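Local coordinates for effector protein B, substrate of the Dot/Icm secretion system (Legionella drancourtii, PDB 4JVS) that probably acts as a GTPase-activating protein that speeds GTP hydrolysis by a small GTPase, this chain being the GAP domain of a secreted bacterial effector, at residues 27-30 with 36-39; 171-176 with 192-197. All blocks are in the same frame, centred on the assembly; numbering follows the deposited sequence.

Contact 1 (27-30 with 36-39)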
# COMPACT_ATOMS: atom_id res chain seq x y z
N GLN A 27 18.35 -19.58 -1.09
CA GLN A 27 18.88 -19.50 0.27
C GLN A 27 19.27 -18.07 0.64
O GLN A 27 19.69 -17.29 -0.22
CB GLN A 27 20.09 -20.43 0.43
CG GLN A 27 19.72 -21.82 0.93
CD GLN A 27 20.94 -22.64 1.29
OE1 GLN A 27 21.82 -22.86 0.45
NE2 GLN A 27 21.00 -23.09 2.54
N MET A 28 19.17 -17.74 1.91
CA MET A 28 19.48 -16.40 2.34
C MET A 28 20.79 -16.31 3.06
O MET A 28 21.07 -17.03 3.97
CB MET A 28 18.39 -15.86 3.20
CG MET A 28 17.09 -15.73 2.47
SD MET A 28 16.02 -14.62 3.32
CE MET A 28 17.10 -13.26 3.67
N GLU A 29 21.59 -15.37 2.59
CA GLU A 29 23.01 -15.35 2.78
C GLU A 29 23.50 -14.88 4.13
O GLU A 29 22.77 -14.32 4.92
CB GLU A 29 23.69 -14.58 1.66
CG GLU A 29 22.78 -14.18 0.52
CD GLU A 29 23.40 -14.44 -0.82
OE1 GLU A 29 24.18 -13.61 -1.29
OE2 GLU A 29 23.12 -15.48 -1.40
N GLN A 30 24.77 -15.11 4.36
CA GLN A 30 25.32 -15.00 5.68
C GLN A 30 25.11 -13.62 6.24
O GLN A 30 24.72 -13.47 7.37
CB GLN A 30 26.81 -15.33 5.64
CG GLN A 30 27.70 -14.19 5.17
CD GLN A 30 29.05 -14.17 5.88
OE1 GLN A 30 29.25 -13.43 6.84
NE2 GLN A 30 29.97 -14.97 5.41
N GLU A 36 22.89 -8.38 -3.80
CA GLU A 36 23.65 -9.58 -4.01
C GLU A 36 22.82 -10.82 -3.93
O GLU A 36 23.06 -11.78 -4.60
CB GLU A 36 24.80 -9.64 -3.05
CG GLU A 36 25.93 -8.76 -3.50
CD GLU A 36 26.21 -8.91 -4.96
OE1 GLU A 36 26.27 -7.89 -5.65
OE2 GLU A 36 26.38 -10.06 -5.41
N LEU A 37 21.87 -10.81 -3.03
CA LEU A 37 20.99 -11.90 -2.91
C LEU A 37 20.20 -12.10 -4.18
O LEU A 37 20.11 -13.17 -4.68
CB LEU A 37 20.05 -11.56 -1.78
CG LEU A 37 19.04 -12.54 -1.24
CD1 LEU A 37 19.74 -13.81 -0.91
CD2 LEU A 37 18.43 -11.95 -0.01
N ILE A 38 19.68 -11.04 -4.75
CA ILE A 38 18.94 -11.15 -5.97
C ILE A 38 19.78 -11.59 -7.13
O ILE A 38 19.39 -12.42 -7.90
CB ILE A 38 18.32 -9.82 -6.28
CG1 ILE A 38 17.31 -9.46 -5.22
CG2 ILE A 38 17.67 -9.84 -7.64
CD1 ILE A 38 16.56 -10.62 -4.65
N ARG A 39 20.95 -11.02 -7.25
CA ARG A 39 21.93 -11.40 -8.27
C ARG A 39 22.15 -12.91 -8.22
O ARG A 39 22.08 -13.59 -9.23
CB ARG A 39 23.25 -10.68 -8.03
CG ARG A 39 24.24 -10.75 -9.20
CD ARG A 39 25.69 -10.75 -8.70
NE ARG A 39 26.17 -12.12 -8.44
CZ ARG A 39 26.57 -12.58 -7.25
NH1 ARG A 39 26.59 -11.81 -6.17
NH2 ARG A 39 26.98 -13.84 -7.16

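Contact 2 (171-176 with 192-197)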
# COMPACT_ATOMS: atom_id res chain seq x y z
N ILE A 171 9.62 -10.17 -3.49
CA ILE A 171 9.11 -10.77 -2.27
C ILE A 171 7.69 -11.27 -2.48
O ILE A 171 7.34 -12.33 -1.98
CB ILE A 171 9.14 -9.74 -1.12
CG1 ILE A 171 10.59 -9.30 -0.87
CG2 ILE A 171 8.47 -10.31 0.12
CD1 ILE A 171 10.80 -8.45 0.35
N LEU A 172 6.89 -10.51 -3.23
CA LEU A 172 5.51 -10.89 -3.57
C LEU A 172 5.47 -12.21 -4.33
O LEU A 172 4.75 -13.14 -3.95
CB LEU A 172 4.87 -9.81 -4.44
CG LEU A 172 3.35 -9.57 -4.43
CD1 LEU A 172 2.90 -8.86 -5.69
CD2 LEU A 172 2.54 -10.83 -4.24
N GLN A 173 6.22 -12.28 -5.42
CA GLN A 173 6.20 -13.46 -6.26
C GLN A 173 6.68 -14.69 -5.49
O GLN A 173 6.13 -15.78 -5.67
CB GLN A 173 7.00 -13.25 -7.54
CG GLN A 173 6.50 -12.09 -8.39
CD GLN A 173 5.05 -12.23 -8.81
OE1 GLN A 173 4.54 -13.35 -8.94
NE2 GLN A 173 4.38 -11.11 -9.03
N LEU A 174 7.68 -14.51 -4.63
CA LEU A 174 8.17 -15.61 -3.79
C LEU A 174 7.12 -16.10 -2.79
O LEU A 174 6.95 -17.30 -2.61
CB LEU A 174 9.46 -15.22 -3.06
CG LEU A 174 10.69 -14.93 -3.92
CD1 LEU A 174 11.91 -14.66 -3.05
CD2 LEU A 174 10.96 -16.05 -4.92
N ARG A 175 6.42 -15.16 -2.15
CA ARG A 175 5.36 -15.49 -1.20
C ARG A 175 4.22 -16.20 -1.92
O ARG A 175 3.59 -17.11 -1.37
CB ARG A 175 4.85 -14.23 -0.50
CG ARG A 175 4.44 -14.41 0.97
CD ARG A 175 3.00 -13.94 1.26
NE ARG A 175 2.75 -12.56 0.82
CZ ARG A 175 1.72 -12.18 0.05
NH1 ARG A 175 0.82 -13.08 -0.37
NH2 ARG A 175 1.58 -10.90 -0.30
N LEU A 176 3.95 -15.78 -3.16
CA LEU A 176 2.94 -16.43 -4.00
C LEU A 176 3.32 -17.88 -4.34
O LEU A 176 2.52 -18.79 -4.15
CB LEU A 176 2.70 -15.63 -5.29
CG LEU A 176 1.81 -14.38 -5.16
CD1 LEU A 176 1.72 -13.63 -6.46
CD2 LEU A 176 0.43 -14.75 -4.69
N LEU A 192 6.75 -18.85 -13.00
CA LEU A 192 8.16 -18.79 -12.82
C LEU A 192 8.74 -17.73 -13.69
O LEU A 192 9.85 -17.36 -13.47
CB LEU A 192 8.82 -20.09 -13.19
CG LEU A 192 10.32 -20.02 -13.13
CD1 LEU A 192 10.75 -20.33 -11.73
CD2 LEU A 192 10.96 -21.00 -14.07
N PRO A 193 8.04 -17.25 -14.70
CA PRO A 193 8.78 -16.34 -15.54
C PRO A 193 8.60 -14.99 -14.97
O PRO A 193 9.30 -14.08 -15.30
CB PRO A 193 8.05 -16.44 -16.85
CG PRO A 193 7.20 -17.66 -16.76
CD PRO A 193 7.51 -18.34 -15.49
N VAL A 194 7.54 -14.86 -14.20
CA VAL A 194 7.23 -13.65 -13.47
C VAL A 194 8.24 -13.36 -12.37
O VAL A 194 8.60 -12.23 -12.16
CB VAL A 194 5.82 -13.73 -12.93
CG1 VAL A 194 5.26 -12.36 -12.71
CG2 VAL A 194 4.95 -14.42 -13.93
N LEU A 195 8.67 -14.38 -11.67
CA LEU A 195 9.72 -14.25 -10.73
C LEU A 195 10.98 -13.86 -11.44
O LEU A 195 11.66 -12.96 -11.06
CB LEU A 195 9.95 -15.59 -10.08
CG LEU A 195 10.39 -15.69 -8.64
CD1 LEU A 195 11.18 -16.94 -8.50
CD2 LEU A 195 11.22 -14.52 -8.22
N GLN A 196 11.25 -14.51 -12.54
CA GLN A 196 12.48 -14.34 -13.24
C GLN A 196 12.60 -12.94 -13.69
O GLN A 196 13.66 -12.37 -13.68
CB GLN A 196 12.49 -15.22 -14.46
CG GLN A 196 12.51 -16.68 -14.15
CD GLN A 196 12.45 -17.53 -15.38
OE1 GLN A 196 11.94 -17.11 -16.41
NE2 GLN A 196 12.96 -18.72 -15.29
N LYS A 197 11.49 -12.40 -14.15
CA LYS A 197 11.38 -11.02 -14.54
C LYS A 197 11.49 -10.03 -13.42
O LYS A 197 12.04 -8.98 -13.57
CB LYS A 197 10.11 -10.81 -15.31
CG LYS A 197 10.17 -9.61 -16.20
CD LYS A 197 8.81 -9.14 -16.61
CE LYS A 197 8.93 -7.93 -17.50
NZ LYS A 197 9.27 -6.72 -16.73

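Contact 1 (27-30 with 36-39)
Leu-37 presents both methyls of its isobutyl group to the loop segment 27-30, and three consecutive residues there receive them. CD1 is the busier branch. It lies 3.4 Å from Glu-29 CG and 3.5 Å from Gln-27 O, meeting the aliphatic part of an acidic side chain and a peptide oxygen. CD2 points to the other flank, where Met-28 CE approaches to 4.1 Å in a purely apolar touch. With CG anti to the backbone N (chi1 -173°) the branched end leaves the helix toward the loop, and chi2 turns CD1 to Glu-29 and Gln-27 and CD2 to Met-28.

Glu-29 starts its side chain toward the helix and runs past Leu-37 in the opposite sense, with its carbon stem against CD1. Beyond it the carboxylate comes over the helix backbone: OE1 is 4.0 Å from Leu-37 CA and 3.9 Å from Glu-36 O. No hydrogen bond crosses between the segments; van der Waals packing, mostly of Leu-37 with the stem of Glu-29, carries this surface contact.

The loop residues thus fold back over the first turns of helix 34-45, which they precede, and the backbone oxygen of Gln-27 accepts a hydrogen bond from NE1 of Trp-41, one turn beyond Leu-37. Met-28 and Leu-37 also reach helix 60-80, at Gln-62 and Cys-66, while Ile-38 points away from the loop onto Leu-199 and Met-203 of helix 193-214.

Contact 2 (171-176 with 192-197)
Leu-174 and Leu-195 form the close-packed part of this contact, crossing at about a right angle. A single methyl does the touching on the first side: Leu-174 CD2 fits against the branched end of Leu-195, 3.6 Å from its CD2, 3.7 Å from its CD1 and 3.8 Å from its CG. In Leu-174 CG is anti to the carbonyl carbon (chi1 -64°), and of the two branches CD2 is the one turned to Leu-195. Both leucines are buried and have further apolar cover, Leu-174 from Leu-26, Trp-41, Phe-60 and Leu-63, Leu-195 from Leu-45.

The segments belong to successive long helices, 156-177 and 193-214, which pair as an antiparallel helical hairpin in the N-terminal subdomain of the GAP domain. Their local axes approach to 9.4 Å at 155°, and Gln-173 and Leu-195 bring the backbones nearest, with CA atoms 5.7 Å apart.

Contact is sparser on the other flank, where Val-194 is exposed. Its CG1 sits over the flat of the Gln-173 amide, 3.9 Å from CD and almost equally far from OE1 and NE2, a van der Waals touch without a polar bond. A bend at chi2 (-58°) folds the glutamine back, its NE2 facing Asn-169 OD1, one turn earlier; the hydrogen bond between them helps fix the plane that the valine covers. Round the helix from Gln-173, Arg-175 makes a salt bridge through NH1 with an acidic side chain of the partner chain, a different protein in the assembly, and Leu-176 packs on an aromatic residue of that partner.

From the N terminus, contact 1 comes first and closes a short local loop, folding the segment 27-30 back on the helix 34-45 that it leads into. Contact 2 follows in series, neither enclosing nor crossing the first, and closes the connection between helices 156-177 and 193-214, part of which is not modelled. The two centres are 15 Å apart and the nearest atoms about 6 Å, so they do not touch. Helix 34-45, part of contact 1, also reaches contact 2, through Trp-41 and Leu-45. Helix 60-80 also borders both contacts, joining the N-terminal loop and the helix pair in one helical subdomain.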